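Local coordinates for uncharacterized protein TP-0789 domain-containing protein (Nitrosomonas europaea ATCC 19718, PDB 3BUU), which is of unknown function but probably resembles LolA-type lipoprotein carriers, which hold acyl chains inside a curved beta half-barrel, at residues Gln100-Asp105 and Leu170-Arg175; Glu123-Glu128 and Arg157-Glu162. All blocks are in the same frame, centred on the assembly; numbering follows the deposited sequence. Where two conformers were deposited one is given.

Interaction 1: Gln100-Asp105 and Leu170-Arg175; sequences QVANGD and LLKTSR
A single buried lysine carries nearly all of this contact: Lys172 reaches through the interior of what is, as in LolA relatives, probably a half-barrel to meet Gln100, Ala102 and Asp105. It sits at a classic beta bulge, where Leu171 and Lys172 both face Phe163 of the adjacent strand, and its CG lies between the backbone N and the carbonyl carbon (chi1 65°). Beyond CG the chain is fully extended, which delivers the ammonium group to the start of helix 103-107. There Lys172 NZ donates to the backbone Gln100 O at 2.8 Å, lying 30° off the carbonyl plane, and forms a salt bridge with Asp105 OD2 at 2.9 Å, using the syn lone pair of that oxygen. Tyr144 OH is hydrogen-bonded to both NZ and Asp105 OD1, so one hydroxyl ties the two charged groups together. Phe163 adds a cation-pi contact. Along the shaft, Lys172 CD packs against Gln100 O at 3.4 Å, while the Gln100 side chain slides past in the opposite direction, bringing its OE1 to 3.9 Å from Lys172 CB; its amide NE2 is bonded to Glu201. With a methionine in place of Lys172, the Asp105 carboxylate would probably be left in a buried contact without its countercharge, and Gln100 O would lose this donor. Asp105 OD2 is gripped twice, because the backbone Ala102 N also donates to it at 2.8 Å, nearly straight at 167°, from above the carboxylate plane.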
loop_
_atom_site.group_PDB
_atom_site.type_symbol
_atom_site.label_atom_id
_atom_site.label_comp_id
_atom_site.label_asym_id
_atom_site.label_seq_id
_atom_site.Cartn_x
_atom_site.Cartn_y
_atom_site.Cartn_z
ATOM N N GLN A 100 8.359 -2.428 -7.731
ATOM C CA GLN A 100 8.182 -1.047 -7.346
ATOM C C GLN A 100 7.314 -0.886 -6.109
ATOM O O GLN A 100 6.818 0.203 -5.859
ATOM C CB GLN A 100 7.577 -0.272 -8.528
ATOM C CG GLN A 100 8.528 -0.182 -9.679
ATOM C CD GLN A 100 9.765 0.581 -9.282
ATOM O OE1 GLN A 100 9.678 1.723 -8.882
ATOM N NE2 GLN A 100 10.946 -0.040 -9.430
ATOM N N VAL A 101 7.136 -1.971 -5.336
ATOM C CA VAL A 101 6.248 -1.986 -4.182
ATOM C C VAL A 101 7.061 -1.979 -2.912
ATOM O O VAL A 101 7.957 -2.825 -2.742
ATOM C CB VAL A 101 5.330 -3.206 -4.253
ATOM C CG1 VAL A 101 4.294 -3.154 -3.128
ATOM C CG2 VAL A 101 4.618 -3.270 -5.627
ATOM N N ALA A 102 6.784 -1.033 -2.018
ATOM C CA ALA A 102 7.422 -0.955 -0.689
ATOM C C ALA A 102 6.608 -1.822 0.281
ATOM O O ALA A 102 5.413 -2.032 0.105
ATOM C CB ALA A 102 7.431 0.458 -0.221
ATOM N N ASN A 103 7.243 -2.252 1.367
ATOM C CA ASN A 103 6.519 -2.994 2.402
ATOM C C ASN A 103 5.254 -2.268 2.851
ATOM O O ASN A 103 4.195 -2.876 2.976
ATOM C CB ASN A 103 7.439 -3.223 3.592
ATOM C CG ASN A 103 8.515 -4.259 3.312
ATOM O OD1 ASN A 103 8.301 -5.191 2.547
ATOM N ND2 ASN A 103 9.666 -4.084 3.950
ATOM N N GLY A 104 5.347 -0.958 3.089
ATOM C CA GLY A 104 4.191 -0.220 3.572
ATOM C C GLY A 104 3.078 -0.132 2.546
ATOM O O GLY A 104 1.918 0.038 2.953
ATOM N N ASP A 105 3.382 -0.256 1.252
ATOM C CA ASP A 105 2.338 -0.210 0.281
ATOM C C ASP A 105 1.368 -1.370 0.429
ATOM O O ASP A 105 0.207 -1.257 0.043
ATOM C CB ASP A 105 2.913 -0.237 -1.144
ATOM C CG ASP A 105 3.769 0.944 -1.506
ATOM O OD1 ASP A 105 3.556 2.029 -0.936
ATOM O OD2 ASP A 105 4.650 0.766 -2.394
ATOM N N LEU A 170 11.737 12.612 -6.979
ATOM C CA LEU A 170 10.667 11.717 -7.391
ATOM C C LEU A 170 11.211 10.314 -7.537
ATOM O O LEU A 170 12.184 10.103 -8.271
ATOM C CB LEU A 170 10.063 12.201 -8.700
ATOM C CG LEU A 170 8.889 11.396 -9.268
ATOM C CD1 LEU A 170 7.648 11.472 -8.403
ATOM C CD2 LEU A 170 8.524 11.855 -10.650
ATOM N N LEU A 171 10.561 9.354 -6.894
ATOM C CA LEU A 171 10.988 7.965 -6.960
ATOM C C LEU A 171 10.099 7.090 -7.826
ATOM O O LEU A 171 10.609 6.236 -8.548
ATOM C CB LEU A 171 11.043 7.380 -5.585
ATOM C CG LEU A 171 12.099 8.017 -4.679
ATOM C CD1 LEU A 171 12.073 7.333 -3.299
ATOM C CD2 LEU A 171 13.499 7.958 -5.302
ATOM N N LYS A 172 8.787 7.300 -7.745
ATOM C CA LYS A 172 7.879 6.449 -8.487
ATOM C C LYS A 172 6.527 7.129 -8.496
ATOM O O LYS A 172 6.296 8.087 -7.770
ATOM C CB LYS A 172 7.801 5.026 -7.897
ATOM C CG LYS A 172 7.211 4.951 -6.527
ATOM C CD LYS A 172 7.249 3.561 -5.906
ATOM C CE LYS A 172 6.442 3.480 -4.607
ATOM N NZ LYS A 172 6.673 2.180 -3.940
ATOM N N THR A 173 5.653 6.607 -9.337
ATOM C CA THR A 173 4.309 7.106 -9.449
ATOM C C THR A 173 3.351 5.925 -9.386
ATOM O O THR A 173 3.726 4.789 -9.674
ATOM C CB THR A 173 4.113 7.841 -10.798
ATOM O OG1 THR A 173 4.401 6.939 -11.864
ATOM C CG2 THR A 173 4.998 9.059 -10.919
ATOM N N SER A 174 2.119 6.179 -8.974
ATOM C CA SER A 174 1.099 5.166 -8.999
ATOM C C SER A 174 -0.158 5.710 -9.667
ATOM O O SER A 174 -0.394 6.918 -9.689
ATOM C CB SER A 174 0.770 4.654 -7.612
ATOM O OG SER A 174 0.172 5.694 -6.883
ATOM N N ARG A 175 -0.943 4.795 -10.200
ATOM C CA ARG A 175 -2.271 5.076 -10.739
ATOM C C ARG A 175 -3.248 4.048 -10.175
ATOM O O ARG A 175 -2.919 2.879 -10.036
ATOM C CB ARG A 175 -2.261 4.888 -12.276
ATOM C CG ARG A 175 -1.342 5.753 -13.024
ATOM C CD ARG A 175 -1.592 5.581 -14.526
ATOM N NE ARG A 175 -1.622 4.221 -15.103
ATOM C CZ ARG A 175 -0.546 3.543 -15.507
ATOM N NH1 ARG A 175 0.677 4.032 -15.319
ATOM N NH2 ARG A 175 -0.688 2.355 -16.076
#

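Interaction 2: Glu123-Glu128 and Arg157-Glu162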
loop_
_atom_site.group_PDB
_atom_site.type_symbol
_atom_site.label_atom_id
_atom_site.label_comp_id
_atom_site.label_asym_id
_atom_site.label_seq_id
_atom_site.Cartn_x
_atom_site.Cartn_y
_atom_site.Cartn_z
ATOM N N GLU A 123 -5.723 20.780 -9.890
ATOM C CA GLU A 123 -5.345 20.572 -11.284
ATOM C C GLU A 123 -6.527 20.067 -12.079
ATOM O O GLU A 123 -7.302 19.264 -11.587
ATOM C CB GLU A 123 -4.254 19.500 -11.411
ATOM C CG GLU A 123 -2.868 19.887 -11.123
ATOM C CD GLU A 123 -1.809 18.843 -11.467
ATOM O OE1 GLU A 123 -2.035 17.839 -12.177
ATOM O OE2 GLU A 123 -0.679 19.120 -11.032
ATOM N N SER A 124 -6.638 20.535 -13.311
ATOM C CA SER A 124 -7.608 20.047 -14.260
ATOM C C SER A 124 -6.853 19.192 -15.263
ATOM O O SER A 124 -5.822 19.591 -15.786
ATOM C CB SER A 124 -8.242 21.226 -15.010
ATOM O OG SER A 124 -8.845 22.134 -14.108
ATOM N N ILE A 125 -7.345 18.009 -15.525
ATOM C CA ILE A 125 -6.725 17.186 -16.523
ATOM C C ILE A 125 -8.002 16.802 -17.237
ATOM O O ILE A 125 -8.764 15.958 -16.747
ATOM C CB ILE A 125 -5.894 15.991 -15.897
ATOM C CG1 ILE A 125 -4.805 16.473 -14.910
ATOM C CG2 ILE A 125 -5.287 15.090 -16.975
ATOM C CD1 ILE A 125 -4.084 15.328 -14.133
ATOM N N ASP A 126 -8.243 17.482 -18.374
ATOM C CA ASP A 126 -9.496 17.357 -19.152
ATOM C C ASP A 126 -10.757 17.998 -18.530
ATOM O O ASP A 126 -10.681 19.133 -18.067
ATOM C CB ASP A 126 -9.723 15.916 -19.624
ATOM C CG ASP A 126 -9.924 15.813 -21.149
ATOM O OD1 ASP A 126 -10.299 16.811 -21.836
ATOM O OD2 ASP A 126 -9.698 14.690 -21.642
ATOM N N ASP A 127 -11.918 17.336 -18.535
ATOM C CA ASP A 127 -13.074 17.932 -17.862
ATOM C C ASP A 127 -13.164 17.506 -16.389
ATOM O O ASP A 127 -14.218 17.717 -15.742
ATOM C CB ASP A 127 -14.417 17.789 -18.636
ATOM C CG ASP A 127 -14.895 16.348 -18.763
ATOM O OD1 ASP A 127 -14.122 15.405 -18.482
ATOM O OD2 ASP A 127 -16.067 16.160 -19.163
ATOM N N GLU A 128 -12.057 16.941 -15.864
ATOM C CA GLU A 128 -11.943 16.493 -14.478
ATOM C C GLU A 128 -11.009 17.359 -13.647
ATOM O O GLU A 128 -9.892 17.651 -14.032
ATOM C CB GLU A 128 -11.449 15.057 -14.404
ATOM C CG GLU A 128 -12.415 14.061 -15.004
ATOM C CD GLU A 128 -13.645 13.911 -14.153
ATOM O OE1 GLU A 128 -14.541 14.783 -14.234
ATOM O OE2 GLU A 128 -13.714 12.928 -13.396
ATOM N N ARG A 157 -12.434 10.056 -5.404
ATOM C CA ARG A 157 -11.643 8.876 -5.744
ATOM C C ARG A 157 -10.157 9.214 -5.827
ATOM O O ARG A 157 -9.773 10.217 -6.430
ATOM C CB ARG A 157 -12.043 8.290 -7.075
ATOM C CG ARG A 157 -13.292 7.503 -7.076
ATOM C CD ARG A 157 -13.536 6.967 -8.461
ATOM N NE ARG A 157 -14.812 6.343 -8.467
ATOM C CZ ARG A 157 -15.268 5.687 -9.515
ATOM N NH1 ARG A 157 -14.525 5.641 -10.612
ATOM N NH2 ARG A 157 -16.448 5.102 -9.459
ATOM N N PRO A 158 -9.299 8.318 -5.313
ATOM C CA PRO A 158 -7.867 8.498 -5.617
ATOM C C PRO A 158 -7.651 8.291 -7.108
ATOM O O PRO A 158 -8.196 7.346 -7.701
ATOM C CB PRO A 158 -7.207 7.413 -4.744
ATOM C CG PRO A 158 -8.248 6.335 -4.611
ATOM C CD PRO A 158 -9.579 7.063 -4.590
ATOM N N TYR A 159 -6.770 9.113 -7.676
ATOM C CA TYR A 159 -6.499 9.073 -9.094
ATOM C C TYR A 159 -5.077 8.621 -9.376
ATOM O O TYR A 159 -4.864 7.669 -10.118
ATOM C CB TYR A 159 -6.790 10.453 -9.708
ATOM C CG TYR A 159 -6.380 10.621 -11.143
ATOM C CD1 TYR A 159 -6.892 9.815 -12.143
ATOM C CD2 TYR A 159 -5.484 11.611 -11.494
ATOM C CE1 TYR A 159 -6.505 9.988 -13.460
ATOM C CE2 TYR A 159 -5.090 11.786 -12.794
ATOM C CZ TYR A 159 -5.612 10.992 -13.764
ATOM O OH TYR A 159 -5.218 11.138 -15.072
ATOM N N LYS A 160 -4.090 9.311 -8.802
ATOM C CA LYS A 160 -2.703 8.969 -9.010
ATOM C C LYS A 160 -1.911 9.569 -7.874
ATOM O O LYS A 160 -2.399 10.432 -7.122
ATOM C CB LYS A 160 -2.211 9.492 -10.384
ATOM C CG LYS A 160 -2.003 10.985 -10.468
ATOM C CD LYS A 160 -1.552 11.427 -11.855
ATOM C CE LYS A 160 -1.232 12.939 -11.862
ATOM N NZ LYS A 160 -0.689 13.351 -13.177
ATOM N N ALA A 161 -0.680 9.103 -7.740
ATOM C CA ALA A 161 0.218 9.598 -6.727
ATOM C C ALA A 161 1.624 9.701 -7.258
ATOM O O ALA A 161 2.032 8.999 -8.184
ATOM C CB ALA A 161 0.137 8.743 -5.475
ATOM N N GLU A 162 2.380 10.576 -6.592
ATOM C CA GLU A 162 3.838 10.702 -6.818
ATOM C C GLU A 162 4.524 10.520 -5.479
ATOM O O GLU A 162 4.119 11.147 -4.484
ATOM C CB GLU A 162 4.162 12.080 -7.415
ATOM C CG GLU A 162 3.673 12.301 -8.838
ATOM C CD GLU A 162 3.993 13.670 -9.364
ATOM O OE1 GLU A 162 4.403 14.530 -8.583
ATOM O OE2 GLU A 162 3.769 13.895 -10.563
HETATM O O HOH W 1 -0.163 16.082 -13.115
#
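Apolar contact comes first: the CD1 methyl of Ile125 approaches Tyr159 CE2 at 3.9 Å, the two side chains crossing at a slant. Ile125 opens the type II' turn of a beta hairpin, closed by the bond from Ile125 N to Glu128 O at 3.0 Å, and its CG1 branch lies anti to the carbonyl carbon (chi1 -57°) with the chain extended to CD1. Strands 128-137 and 146-152 lie between these segments in the sheet order, so the side chains meet over intervening strands: the Tyr159 ring stacks on Tyr130, and Lys160 makes a cation-pi contact with Trp150.

A separate van der Waals contact sets the same methyl against the polar end of a lysine, Ile125 CD1 meeting Lys160 NZ tip to tip at 4.0 Å.

The polar link is indirect. Glu123 OE1 and Lys160 NZ stand 4.8 Å apart, and a water joins them, donating to Glu123 OE1 at 2.7 Å and accepting from Lys160 NZ at 2.8 Å. Trp150 NE1, from the strand next to that of Lys160, also bonds to OE1, while Arg121 of Glu123's own strand forms a salt bridge with OE2. The opposite charges probably attract through the water, and together with the small apolar contact this implies a modest link between hairpin and strand on a partly exposed surface of the LolA-like fold.

Overall arrangement
Interactions 1 and 2 share one beta ladder: strands 158-164 and 170-182, consecutive in the chain, are neighbours, and the segments meet where Ser174 N lies 2.9 Å from Ala161 O, probably hydrogen-bonded. Lys160 CB also packs 3.2 Å from Ser174 O. The contact centres are about 18 Å apart. Interaction 1 is buried, with its centre about 8 Å from that of the chain, whereas interaction 2 is a surface contact about 19 Å out. Along the sequence, interaction 2 is nested inside the loop that interaction 1 closes. In LolA relatives the interior of the half-barrel receives lipid; whether this protein does the same is an inference, and interaction 1 is the deeper of the two.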